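Local coordinates for protein probable AP endonuclease (African swine fever virus, PDB 6KI3) that probably cleaves DNA on the 5' side of abasic sites during DNA repair, using a three-zinc centre, and also trims mismatched 3' ends as an exonuclease, at residues 118-123 with 145-150; 185-190 with 236-241; 193-198 with 245-250; 223-228 with 275-280. All coordinates share one frame; numbering follows the deposited sequence.

Interaction 1: 118-123 with 145-150; sequences VLHLGA and YLETPH. With ZN (zinc ion), chain K; ZN (zinc ion), chain J; nucleotides of chain C.
His120 and Glu147 meet at one zinc ion at the C-terminal mouth of a TIM barrel of the endonuclease IV type. Both residues end neighbouring parallel strands, 116-120 and 143-147, of a beta-alpha-beta unit. His120 NE2 and Glu147 OE2 each lie 2.1 Å from the zinc ion of chain K. The two side chains run side by side in the same direction, with ring and carboxylate planes 84° apart. Glu147 OE2 sits at the edge of the imidazole of His120, near its plane. Glu147 OE1 holds the second zinc ion, of chain J, so the carboxylate bridges two metals. The 5' phosphate of the abasic-site analogue 3DR1 of chain C bridges the same pair through OP1 and OP2. His83 also binds the first zinc, while Asp184, His223 and Glu276 also bind the second.

The reach of Glu147 comes from a fully extended chain, with CG anti to the backbone N (chi1 -177°). Val118 CG1 lies 3.4 Å from Glu147 OE2 and packs beside the carboxylate. The strand ladder fixes the spacing of the two ligands. Leu119 N donates to Tyr145 O at 3.0 Å, and Glu147 N donates to Leu119 O at 2.9 Å. A weak bond from Leu121 N to Glu147 O continues the pairing past the end of strand 116-120.

Just past the strand end, Leu121 crosses Leu146 at about a right angle. The Leu121 CD2 methyl touches Leu146 CD1 at 3.7 Å. Leu121 CB also rests on the proline ring, 3.7 Å from Pro149 CD.

Interaction 2: 185-190 with 236-241; sequences TAHIWS and DRHASL. With ZN (zinc ion), chain I; nucleotides of chain C; nucleotides of chain B.
His187, Asp236 and His238 converge on the zinc ion of chain I, and metal coordination carries most of this contact. His187 NE2 and His238 NE2 each lie 2.1 Å from the zinc, and Asp236 OD2 2.0 Å from it. The 5' phosphate of 3DR1 of chain C supplies to the zinc OP3 at 2.2 Å and OP2 at a longer 2.5 Å. No hydrogen bond joins the two segments.

Among the flat groups, the imidazoles of His187 and His238 meet rim to rim, with planes 43° apart. His187 NE2 lies in the plane of the His238 ring, at its edge. The carboxylate of Asp236 stands nearly perpendicular to the His187 ring, at 88°. Asp236 CG is anti to the backbone N (chi1 -177°), which carries OD2 in to the metal.

This is the third zinc of the endonuclease IV-like TIM barrel. Helix 185-190, which directly follows strand 179-184, brings one ligand. The loop and short strand 238-239 bring the other two.

Second-shell hydrogen bonds orient both rings. His187 ND1 is bonded to Thr148 O, and His238 ND1 to Glu276 O. Apolar contact is slight: Ala186 CB lies 4.1 Å from His238 CD2.

Towards the DNA, Arg237 NE donates to Asp236 O at 2.6 Å from above the carbonyl plane. One face of its guanidinium group lies against the sugar of DC8 of chain B.

Interaction 3: 193-198 with 245-250; sequences VNISSY and MIWKSY
Ser196 and Ile246 hold the two loops together where their backbones come closest. Ser196 OG donates to Ile246 O at 3.1 Å, in the carbonyl plane and on a lone pair. The hydroxyl lies beside its own backbone N and opposite the carbonyl carbon (chi1 -67°), a position that turns it to the facing loop.

Ile195 takes a different first torsion. CG1 stands between the backbone N and the carbonyl carbon (chi1 53°), the crowded position. This puts Ile195 CG1 3.9 Å from Ile246 CG2, and Ile195 CD1 4.0 Å from Trp247 CZ2. Ile246 CG2 also lies over the centre of one face of the Trp247 indole.

The indole turns its nitrogen edge to the 193-198 loop. Trp247 NE1 makes a weak, bent bond to Ile195 O at 3.1 Å. Ser196 O sits in the plane of the ring, 3.2 Å from Trp247 CD1. The same oxygen lies over one face of the Tyr250 ring, so it lies between the edge of one ring and the face of another. At the far end of that ring, Tyr250 OH is 3.2 Å from Ser197 CB. Ser197 OG turns to Asp200 N instead.

Trp189 of helix 185-190 covers Ser196 and Ile246. The segment 193-198 combines an Asx turn, closed by Asn194 OD1 and Ser196 N, with the Ser197 N-cap of helix 198-209, and the contact ties this helix start to the loop before helix 258-269 on the TIM barrel.

Interaction 4: 223-228 with 275-280; sequences HLNDAA and LERNLG. With ZN (zinc ion), chain J; nucleotides of chain C.
At the C-terminal ends of parallel barrel strands 220-227 and 272-275, His223 and Glu276 share the zinc ion of chain J. His223 ND1 and Glu276 OE2 each bind it at 2.3 Å. The carboxylate carbon of Glu276 lies over one face of the His223 ring, offset toward the rim. Gln48 bonds both His223 NE2 and Glu276 OE1 from the second shell. Glu147, Asp184 and phosphate OP2 of 3DR1 of chain C complete the metal site.

Asn225 positions the glutamate. Its ND2 donates to Glu276 OE2 at 2.7 Å, with amide and carboxylate nearly coplanar, and meets the oxygen on its anti side. Asn225 ND2 also bonds Asp184 OD1. Asn225 OD1 accepts two bonds. Glu276 N reaches Asn225 OD1 in the carbonyl plane at 3.0 Å, and Arg277 NH1 reaches the same OD1 from above that plane at 2.9 Å.

The guanidinium edge of Arg277 spans two acceptors, as NH2 also donates to Leu224 O at 2.8 Å, on a lone pair. Glu292 forms a salt bridge with the same NH2.

Asn225 thus grips Glu276 at both backbone N and carboxylate. Bonds at both its ends fix the amide's rotation, and the nearby arginine would probably polarise it, strengthening N-H donation to the metal-bound oxygen.

Interactions 1, 2 and 4 surround the mouth of one TIM barrel, with centres 7 to 16 Å apart. Interactions 1 and 4 share the zinc ion of chain J, from different strand pairs of the sheet. Interactions 2 and 4 meet through neighbouring antiparallel strands 220-227 and 238-239. Interaction 1 closes along the chain before the others open, whereas 2, 3 and 4 interleave. Interaction 3 lies farther out, its centre about 20 Å from the chain centre and its nearest atom about 12 Å from the DNA. It still touches 2 through Trp189 and 4 through Asp226. In interactions 1, 2 and 4, distant parts of the chain thus converge on one metal cluster that holds the DNA phosphate.

Interaction 1: 118-123 with 145-150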
# COMPACT_ATOMS: atom_id res chain seq x y z
N VAL A 118 2.84 -6.65 -0.18
CA VAL A 118 3.46 -5.52 -0.86
C VAL A 118 4.98 -5.68 -0.82
O VAL A 118 5.56 -5.84 0.26
CB VAL A 118 3.03 -4.19 -0.22
CG1 VAL A 118 3.69 -3.02 -0.94
CG2 VAL A 118 1.52 -4.05 -0.24
N LEU A 119 5.60 -5.63 -1.99
CA LEU A 119 7.05 -5.62 -2.11
C LEU A 119 7.49 -4.34 -2.80
O LEU A 119 6.79 -3.82 -3.68
CB LEU A 119 7.57 -6.84 -2.88
CG LEU A 119 7.28 -8.21 -2.28
CD1 LEU A 119 8.04 -9.31 -3.03
CD2 LEU A 119 7.63 -8.24 -0.80
N HIS A 120 8.65 -3.83 -2.41
CA HIS A 120 9.17 -2.58 -2.95
C HIS A 120 9.97 -2.83 -4.21
O HIS A 120 10.89 -3.66 -4.22
CB HIS A 120 10.03 -1.86 -1.91
CG HIS A 120 9.25 -1.20 -0.83
ND1 HIS A 120 9.84 -0.47 0.19
CD2 HIS A 120 7.91 -1.14 -0.60
CE1 HIS A 120 8.90 -0.00 0.99
NE2 HIS A 120 7.73 -0.39 0.53
N LEU A 121 9.61 -2.13 -5.28
CA LEU A 121 10.39 -2.19 -6.51
C LEU A 121 11.77 -1.58 -6.29
O LEU A 121 11.92 -0.60 -5.56
CB LEU A 121 9.67 -1.46 -7.64
CG LEU A 121 8.43 -2.13 -8.23
CD1 LEU A 121 7.73 -1.19 -9.19
CD2 LEU A 121 8.82 -3.42 -8.93
N GLY A 122 12.78 -2.18 -6.92
CA GLY A 122 14.12 -1.64 -6.85
C GLY A 122 14.40 -0.66 -7.97
O GLY A 122 13.66 -0.56 -8.95
N ALA A 123 15.49 0.08 -7.81
CA ALA A 123 15.93 1.01 -8.84
C ALA A 123 16.77 0.28 -9.88
O ALA A 123 17.87 0.72 -10.22
CB ALA A 123 16.71 2.16 -8.22
N TYR A 145 1.84 -7.27 -4.67
CA TYR A 145 1.65 -5.90 -5.12
C TYR A 145 3.01 -5.21 -5.17
O TYR A 145 3.64 -4.99 -4.13
CB TYR A 145 0.69 -5.14 -4.19
CG TYR A 145 -0.76 -5.54 -4.35
CD1 TYR A 145 -1.54 -5.00 -5.36
CD2 TYR A 145 -1.34 -6.46 -3.48
CE1 TYR A 145 -2.87 -5.36 -5.51
CE2 TYR A 145 -2.67 -6.82 -3.62
CZ TYR A 145 -3.43 -6.27 -4.63
OH TYR A 145 -4.75 -6.63 -4.78
N LEU A 146 3.45 -4.86 -6.38
CA LEU A 146 4.71 -4.15 -6.55
C LEU A 146 4.48 -2.66 -6.34
O LEU A 146 3.68 -2.04 -7.06
CB LEU A 146 5.30 -4.42 -7.93
CG LEU A 146 5.57 -5.89 -8.25
CD1 LEU A 146 6.23 -6.04 -9.62
CD2 LEU A 146 6.42 -6.53 -7.17
N GLU A 147 5.16 -2.08 -5.36
CA GLU A 147 4.93 -0.69 -4.98
C GLU A 147 5.85 0.25 -5.75
O GLU A 147 7.02 -0.06 -5.99
CB GLU A 147 5.15 -0.50 -3.48
CG GLU A 147 4.86 0.91 -2.98
CD GLU A 147 4.96 1.04 -1.48
OE1 GLU A 147 4.83 2.17 -0.97
OE2 GLU A 147 5.17 0.01 -0.80
N THR A 148 5.30 1.39 -6.15
CA THR A 148 6.08 2.44 -6.78
C THR A 148 7.14 2.94 -5.81
O THR A 148 6.79 3.42 -4.72
CB THR A 148 5.18 3.59 -7.22
OG1 THR A 148 4.46 4.09 -6.09
CG2 THR A 148 4.20 3.13 -8.29
N PRO A 149 8.43 2.84 -6.14
CA PRO A 149 9.47 3.28 -5.20
C PRO A 149 9.77 4.76 -5.30
O PRO A 149 9.08 5.51 -6.01
CB PRO A 149 10.68 2.43 -5.61
CG PRO A 149 10.50 2.27 -7.08
CD PRO A 149 9.01 2.19 -7.33
N HIS A 150 10.81 5.21 -4.61
CA HIS A 150 11.24 6.60 -4.64
C HIS A 150 12.76 6.65 -4.73
O HIS A 150 13.45 6.02 -3.92
CB HIS A 150 10.75 7.36 -3.40
CG HIS A 150 11.23 6.77 -2.11
ND1 HIS A 150 12.42 7.15 -1.52
CD2 HIS A 150 10.68 5.84 -1.30
CE1 HIS A 150 12.58 6.47 -0.40
NE2 HIS A 150 11.54 5.66 -0.24
ZN ZN K . 5.85 0.38 1.20
ZN ZN J . 3.79 2.79 0.80
O5' 3DR C 1 5.77 3.19 3.98
P 3DR C 1 6.52 3.18 2.56
OP1 3DR C 1 6.85 1.73 2.33
OP2 3DR C 1 5.48 3.75 1.62
OP3 3DR C 1 7.73 4.06 2.76
C2' 3DR C 1 4.21 1.22 7.61
C5' 3DR C 1 6.23 2.38 5.06
C4' 3DR C 1 5.50 2.81 6.33
O4' 3DR C 1 4.11 2.98 6.02
C1' 3DR C 1 3.30 2.21 6.91
C3' 3DR C 1 5.61 1.78 7.44
O3' 3DR C 1 5.99 2.44 8.64

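Interaction 2: 185-190 with 236-241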
# COMPACT_ATOMS: atom_id res chain seq x y z
N THR A 185 1.28 7.43 -3.72
CA THR A 185 1.28 8.78 -4.29
C THR A 185 2.47 9.60 -3.79
O THR A 185 3.04 10.39 -4.54
CB THR A 185 -0.03 9.49 -3.95
OG1 THR A 185 -0.22 9.51 -2.53
CG2 THR A 185 -1.20 8.77 -4.60
N ALA A 186 2.86 9.42 -2.52
CA ALA A 186 4.02 10.12 -2.00
C ALA A 186 5.31 9.70 -2.68
O ALA A 186 6.27 10.47 -2.70
CB ALA A 186 4.14 9.89 -0.49
N HIS A 187 5.35 8.49 -3.25
CA HIS A 187 6.58 8.00 -3.87
C HIS A 187 6.73 8.51 -5.30
O HIS A 187 7.82 8.96 -5.69
CB HIS A 187 6.61 6.47 -3.84
CG HIS A 187 6.73 5.91 -2.46
ND1 HIS A 187 6.92 4.56 -2.22
CD2 HIS A 187 6.69 6.50 -1.24
CE1 HIS A 187 6.99 4.36 -0.92
NE2 HIS A 187 6.85 5.52 -0.30
N ILE A 188 5.66 8.44 -6.10
CA ILE A 188 5.74 8.97 -7.46
C ILE A 188 5.95 10.47 -7.43
O ILE A 188 6.58 11.04 -8.34
CB ILE A 188 4.48 8.58 -8.27
CG1 ILE A 188 3.24 9.29 -7.73
CG2 ILE A 188 4.29 7.07 -8.27
CD1 ILE A 188 2.02 9.13 -8.61
N TRP A 189 5.45 11.14 -6.39
CA TRP A 189 5.77 12.55 -6.19
C TRP A 189 7.25 12.73 -5.91
O TRP A 189 7.92 13.58 -6.51
CB TRP A 189 4.92 13.11 -5.05
CG TRP A 189 5.35 14.46 -4.56
CD1 TRP A 189 6.24 14.73 -3.56
CD2 TRP A 189 4.90 15.73 -5.05
NE1 TRP A 189 6.37 16.09 -3.40
CE2 TRP A 189 5.56 16.73 -4.30
CE3 TRP A 189 4.00 16.13 -6.04
CZ2 TRP A 189 5.35 18.09 -4.51
CZ3 TRP A 189 3.79 17.48 -6.25
CH2 TRP A 189 4.46 18.44 -5.49
N SER A 190 7.79 11.93 -4.98
CA SER A 190 9.21 11.99 -4.67
C SER A 190 10.06 11.64 -5.89
O SER A 190 11.19 12.14 -6.02
CB SER A 190 9.53 11.05 -3.51
OG SER A 190 10.93 10.95 -3.30
N ASP A 236 11.71 10.16 1.11
CA ASP A 236 10.34 9.76 1.43
C ASP A 236 9.98 10.27 2.82
O ASP A 236 10.51 9.78 3.82
CB ASP A 236 10.20 8.24 1.34
CG ASP A 236 8.79 7.78 1.59
OD1 ASP A 236 7.85 8.49 1.18
OD2 ASP A 236 8.62 6.70 2.20
N ARG A 237 9.07 11.24 2.88
CA ARG A 237 8.53 11.76 4.13
C ARG A 237 7.01 11.82 4.01
O ARG A 237 6.48 12.70 3.33
CB ARG A 237 9.10 13.13 4.47
CG ARG A 237 10.60 13.15 4.71
CD ARG A 237 10.99 12.26 5.88
NE ARG A 237 11.92 11.21 5.47
CZ ARG A 237 13.24 11.32 5.54
NH1 ARG A 237 14.01 10.32 5.13
NH2 ARG A 237 13.80 12.42 6.01
N HIS A 238 6.32 10.89 4.66
CA HIS A 238 4.87 10.84 4.56
C HIS A 238 4.23 11.96 5.37
O HIS A 238 4.78 12.43 6.37
CB HIS A 238 4.35 9.48 5.05
CG HIS A 238 4.68 8.35 4.13
ND1 HIS A 238 4.17 7.08 4.31
CD2 HIS A 238 5.46 8.29 3.03
CE1 HIS A 238 4.63 6.29 3.35
NE2 HIS A 238 5.41 7.00 2.57
N ALA A 239 3.04 12.38 4.94
CA ALA A 239 2.29 13.42 5.61
C ALA A 239 0.81 13.19 5.38
O ALA A 239 0.40 12.51 4.44
CB ALA A 239 2.71 14.82 5.13
N SER A 240 -0.01 13.78 6.26
CA SER A 240 -1.45 13.65 6.14
C SER A 240 -1.96 14.39 4.90
O SER A 240 -1.36 15.37 4.45
CB SER A 240 -2.14 14.20 7.39
OG SER A 240 -1.94 13.34 8.50
N LEU A 241 -3.07 13.90 4.36
CA LEU A 241 -3.64 14.48 3.15
C LEU A 241 -3.96 15.95 3.36
O LEU A 241 -4.52 16.34 4.39
CB LEU A 241 -4.90 13.71 2.75
CG LEU A 241 -4.77 12.19 2.60
CD1 LEU A 241 -6.09 11.57 2.19
CD2 LEU A 241 -3.66 11.83 1.62
ZN ZN I . 6.89 5.78 1.76
O5' 3DR C 1 5.77 3.19 3.98
P 3DR C 1 6.52 3.18 2.56
OP1 3DR C 1 6.85 1.73 2.33
OP2 3DR C 1 5.48 3.75 1.62
OP3 3DR C 1 7.73 4.06 2.76
C2' 3DR C 1 4.21 1.22 7.61
C5' 3DR C 1 6.23 2.38 5.06
C4' 3DR C 1 5.50 2.81 6.33
O4' 3DR C 1 4.11 2.98 6.02
C1' 3DR C 1 3.30 2.21 6.91
C3' 3DR C 1 5.61 1.78 7.44
O3' 3DR C 1 5.99 2.44 8.64
P DC B 8 16.07 9.73 11.40
OP1 DC B 8 15.73 11.12 11.75
OP2 DC B 8 16.23 8.72 12.47
O5' DC B 8 14.99 9.18 10.36
C5' DC B 8 14.84 9.83 9.10
C4' DC B 8 14.48 8.83 8.01
O4' DC B 8 15.56 7.90 7.82
C3' DC B 8 13.28 7.95 8.32
O3' DC B 8 12.09 8.58 7.84
C2' DC B 8 13.57 6.65 7.56
C1' DC B 8 15.04 6.79 7.14
N1 DC B 8 15.87 5.60 7.47
C2 DC B 8 16.28 4.73 6.44
O2 DC B 8 15.93 4.98 5.28
N3 DC B 8 17.03 3.65 6.76
C4 DC B 8 17.38 3.43 8.02
N4 DC B 8 18.13 2.35 8.28
C5 DC B 8 16.98 4.29 9.08
C6 DC B 8 16.23 5.36 8.76
P DC B 9 10.70 7.98 8.28
OP1 DC B 9 9.67 8.93 7.95
OP2 DC B 9 10.82 7.49 9.63
O5' DC B 9 10.52 6.76 7.30
C5' DC B 9 10.31 7.03 5.93
C4' DC B 9 10.30 5.76 5.12
O4' DC B 9 11.60 5.17 5.12
C3' DC B 9 9.38 4.66 5.62
O3' DC B 9 8.12 4.80 4.98
C2' DC B 9 10.05 3.40 5.13
C1' DC B 9 11.49 3.80 4.83
N1 DC B 9 12.45 3.10 5.65
C2 DC B 9 13.22 2.08 5.10
O2 DC B 9 13.08 1.81 3.91
N3 DC B 9 14.12 1.44 5.86
C4 DC B 9 14.24 1.76 7.15
N4 DC B 9 15.12 1.08 7.87
C5 DC B 9 13.47 2.79 7.75
C6 DC B 9 12.59 3.42 6.97

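Interaction 3: 193-198 with 245-250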
# COMPACT_ATOMS: atom_id res chain seq x y z
N VAL A 193 6.76 13.13 -10.17
CA VAL A 193 5.48 13.18 -10.87
C VAL A 193 4.59 14.18 -10.14
O VAL A 193 4.14 13.93 -9.02
CB VAL A 193 4.81 11.80 -10.94
CG1 VAL A 193 3.49 11.89 -11.68
CG2 VAL A 193 5.74 10.79 -11.61
N ASN A 194 4.34 15.32 -10.79
CA ASN A 194 3.45 16.34 -10.23
C ASN A 194 2.01 15.85 -10.30
O ASN A 194 1.45 15.71 -11.39
CB ASN A 194 3.63 17.65 -10.99
CG ASN A 194 2.91 18.82 -10.32
OD1 ASN A 194 1.93 18.64 -9.60
ND2 ASN A 194 3.41 20.03 -10.57
N ILE A 195 1.41 15.58 -9.15
CA ILE A 195 0.03 15.12 -9.07
C ILE A 195 -0.76 16.07 -8.18
O ILE A 195 -1.74 15.66 -7.54
CB ILE A 195 -0.05 13.68 -8.55
CG1 ILE A 195 0.70 13.55 -7.23
CG2 ILE A 195 0.50 12.71 -9.59
CD1 ILE A 195 0.58 12.18 -6.58
N SER A 196 -0.35 17.34 -8.14
CA SER A 196 -0.96 18.29 -7.21
C SER A 196 -2.37 18.68 -7.64
O SER A 196 -3.30 18.67 -6.83
CB SER A 196 -0.07 19.52 -7.08
OG SER A 196 1.15 19.20 -6.44
N SER A 197 -2.55 19.02 -8.91
CA SER A 197 -3.84 19.48 -9.39
C SER A 197 -4.67 18.32 -9.92
O SER A 197 -4.17 17.22 -10.17
CB SER A 197 -3.68 20.54 -10.48
OG SER A 197 -3.40 19.94 -11.73
N TYR A 198 -5.97 18.58 -10.10
CA TYR A 198 -6.88 17.58 -10.64
C TYR A 198 -6.43 17.11 -12.02
O TYR A 198 -6.45 15.91 -12.31
CB TYR A 198 -8.30 18.14 -10.69
CG TYR A 198 -9.36 17.14 -11.12
CD1 TYR A 198 -9.61 16.90 -12.47
CD2 TYR A 198 -10.11 16.44 -10.19
CE1 TYR A 198 -10.57 15.99 -12.87
CE2 TYR A 198 -11.08 15.54 -10.57
CZ TYR A 198 -11.30 15.31 -11.92
OH TYR A 198 -12.26 14.41 -12.31
N MET A 245 3.36 18.73 0.91
CA MET A 245 3.71 19.55 -0.24
C MET A 245 2.83 19.28 -1.45
O MET A 245 2.78 20.12 -2.36
CB MET A 245 5.18 19.32 -0.61
CG MET A 245 6.15 19.55 0.54
SD MET A 245 6.60 21.28 0.75
CE MET A 245 7.64 21.54 -0.68
N ILE A 246 2.13 18.14 -1.49
CA ILE A 246 1.38 17.79 -2.70
C ILE A 246 0.03 18.50 -2.73
O ILE A 246 -0.39 18.99 -3.79
CB ILE A 246 1.20 16.27 -2.80
CG1 ILE A 246 2.53 15.55 -2.56
CG2 ILE A 246 0.65 15.89 -4.16
CD1 ILE A 246 2.41 14.04 -2.64
N TRP A 247 -0.67 18.58 -1.59
CA TRP A 247 -2.05 19.03 -1.62
C TRP A 247 -2.42 20.03 -0.53
O TRP A 247 -3.61 20.30 -0.34
CB TRP A 247 -3.00 17.82 -1.52
CG TRP A 247 -2.93 16.89 -2.69
CD1 TRP A 247 -3.18 17.20 -3.99
CD2 TRP A 247 -2.59 15.50 -2.66
NE1 TRP A 247 -3.02 16.08 -4.78
CE2 TRP A 247 -2.66 15.03 -3.99
CE3 TRP A 247 -2.24 14.61 -1.64
CZ2 TRP A 247 -2.39 13.70 -4.32
CZ3 TRP A 247 -1.97 13.29 -1.98
CH2 TRP A 247 -2.05 12.85 -3.31
N LYS A 248 -1.45 20.60 0.20
CA LYS A 248 -1.80 21.58 1.23
C LYS A 248 -2.47 22.81 0.63
O LYS A 248 -3.35 23.41 1.26
CB LYS A 248 -0.57 21.99 2.03
N SER A 249 -2.08 23.19 -0.59
CA SER A 249 -2.65 24.36 -1.24
C SER A 249 -4.08 24.14 -1.71
O SER A 249 -4.72 25.09 -2.16
CB SER A 249 -1.78 24.77 -2.43
OG SER A 249 -0.42 24.84 -2.05
N TYR A 250 -4.60 22.91 -1.60
CA TYR A 250 -5.96 22.60 -2.03
C TYR A 250 -6.89 22.29 -0.87
O TYR A 250 -7.99 21.78 -1.09
CB TYR A 250 -5.94 21.42 -3.00
CG TYR A 250 -5.28 21.71 -4.33
CD1 TYR A 250 -3.91 21.54 -4.50
CD2 TYR A 250 -6.02 22.15 -5.42
CE1 TYR A 250 -3.30 21.80 -5.71
CE2 TYR A 250 -5.42 22.42 -6.63
CZ TYR A 250 -4.06 22.24 -6.77
OH TYR A 250 -3.46 22.50 -7.98

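Interaction 4: 223-228 with 275-280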
# COMPACT_ATOMS: atom_id res chain seq x y z
N HIS A 223 -1.68 3.59 -1.96
CA HIS A 223 -1.25 4.19 -0.71
C HIS A 223 -1.50 5.69 -0.82
O HIS A 223 -0.79 6.39 -1.54
CB HIS A 223 0.22 3.90 -0.43
CG HIS A 223 0.50 2.47 -0.06
ND1 HIS A 223 1.78 1.95 -0.05
CD2 HIS A 223 -0.32 1.47 0.32
CE1 HIS A 223 1.72 0.68 0.32
NE2 HIS A 223 0.46 0.36 0.54
N LEU A 224 -2.53 6.17 -0.12
CA LEU A 224 -2.91 7.58 -0.18
C LEU A 224 -2.08 8.36 0.83
O LEU A 224 -2.46 8.50 2.00
CB LEU A 224 -4.41 7.75 0.07
CG LEU A 224 -5.35 7.08 -0.93
CD1 LEU A 224 -6.78 7.52 -0.70
CD2 LEU A 224 -4.91 7.37 -2.36
N ASN A 225 -0.94 8.87 0.38
CA ASN A 225 -0.01 9.59 1.25
C ASN A 225 0.35 10.93 0.63
O ASN A 225 0.75 10.99 -0.54
CB ASN A 225 1.27 8.77 1.49
CG ASN A 225 1.00 7.41 2.09
OD1 ASN A 225 0.08 7.25 2.90
ND2 ASN A 225 1.79 6.42 1.70
N ASP A 226 0.19 11.99 1.41
CA ASP A 226 0.82 13.26 1.06
C ASP A 226 2.30 13.18 1.40
O ASP A 226 2.75 12.31 2.14
CB ASP A 226 0.14 14.41 1.80
CG ASP A 226 0.25 15.73 1.06
OD1 ASP A 226 1.31 15.99 0.46
OD2 ASP A 226 -0.73 16.50 1.07
N ALA A 227 3.08 14.11 0.83
CA ALA A 227 4.52 14.09 0.98
C ALA A 227 5.00 15.39 1.60
O ALA A 227 4.62 16.48 1.16
CB ALA A 227 5.21 13.87 -0.37
N ALA A 228 5.83 15.27 2.63
CA ALA A 228 6.48 16.43 3.25
C ALA A 228 7.85 16.69 2.63
O ALA A 228 8.84 16.92 3.32
CB ALA A 228 6.59 16.22 4.76
N LEU A 275 -4.02 4.46 3.94
CA LEU A 275 -3.29 5.62 4.44
C LEU A 275 -2.18 5.14 5.38
O LEU A 275 -2.43 4.34 6.28
CB LEU A 275 -4.22 6.58 5.18
CG LEU A 275 -5.21 7.43 4.38
CD1 LEU A 275 -6.38 6.60 3.86
CD2 LEU A 275 -5.72 8.59 5.23
N GLU A 276 -0.97 5.62 5.16
CA GLU A 276 0.20 5.19 5.93
C GLU A 276 0.70 6.37 6.76
O GLU A 276 1.56 7.14 6.33
CB GLU A 276 1.29 4.65 5.00
CG GLU A 276 0.78 3.62 4.01
CD GLU A 276 1.88 3.10 3.10
OE1 GLU A 276 2.41 2.00 3.37
OE2 GLU A 276 2.21 3.79 2.12
N ARG A 277 0.22 6.46 7.97
CA ARG A 277 0.62 7.51 8.86
C ARG A 277 1.36 7.01 10.04
O ARG A 277 0.94 6.12 10.67
CB ARG A 277 -0.56 8.27 9.39
CG ARG A 277 -1.33 9.07 8.42
CD ARG A 277 -0.58 10.15 7.70
NE ARG A 277 -1.36 10.34 6.53
CZ ARG A 277 -1.19 9.69 5.41
NH1 ARG A 277 -0.20 8.88 5.25
NH2 ARG A 277 -2.00 9.89 4.44
N ASN A 278 2.46 7.63 10.33
CA ASN A 278 3.21 7.33 11.47
C ASN A 278 3.25 8.57 12.33
O ASN A 278 3.59 9.62 11.86
CB ASN A 278 4.65 7.09 11.06
CG ASN A 278 4.92 5.70 10.56
OD1 ASN A 278 4.03 4.87 10.45
ND2 ASN A 278 6.18 5.44 10.25
N LEU A 279 2.84 8.46 13.58
CA LEU A 279 2.99 9.51 14.57
C LEU A 279 3.54 8.88 15.85
O LEU A 279 3.51 7.66 16.03
CB LEU A 279 1.65 10.24 14.82
CG LEU A 279 1.26 11.21 13.69
CD1 LEU A 279 0.12 12.15 14.07
CD2 LEU A 279 2.46 12.04 13.25
N GLY A 280 4.05 9.74 16.74
CA GLY A 280 4.80 9.26 17.89
C GLY A 280 3.98 8.51 18.91
O GLY A 280 4.55 7.77 19.72
ZN ZN J . 3.79 2.79 0.80
O5' 3DR C 1 5.77 3.19 3.98
P 3DR C 1 6.52 3.18 2.56
OP1 3DR C 1 6.85 1.73 2.33
OP2 3DR C 1 5.48 3.75 1.62
OP3 3DR C 1 7.73 4.06 2.76
C2' 3DR C 1 4.21 1.22 7.61
C5' 3DR C 1 6.23 2.38 5.06
C4' 3DR C 1 5.50 2.81 6.33
O4' 3DR C 1 4.11 2.98 6.02
C1' 3DR C 1 3.30 2.21 6.91
C3' 3DR C 1 5.61 1.78 7.44
O3' 3DR C 1 5.99 2.44 8.64
P DC C 2 7.52 2.42 9.14
OP1 DC C 2 7.69 3.56 10.06
OP2 DC C 2 8.38 2.28 7.95
O5' DC C 2 7.63 1.06 9.98
C5' DC C 2 6.94 0.94 11.22
C4' DC C 2 6.97 -0.50 11.70
O4' DC C 2 8.34 -0.89 11.99
C3' DC C 2 6.18 -0.78 12.96
O3' DC C 2 5.65 -2.10 12.90
C2' DC C 2 7.24 -0.64 14.06
C1' DC C 2 8.48 -1.19 13.36
N1 DC C 2 9.75 -0.57 13.84
C2 DC C 2 10.90 -1.36 13.95
O2 DC C 2 10.85 -2.56 13.66
N3 DC C 2 12.05 -0.78 14.39
C4 DC C 2 12.07 0.51 14.70
N4 DC C 2 13.23 1.04 15.12
C5 DC C 2 10.91 1.33 14.59
C6 DC C 2 9.78 0.75 14.16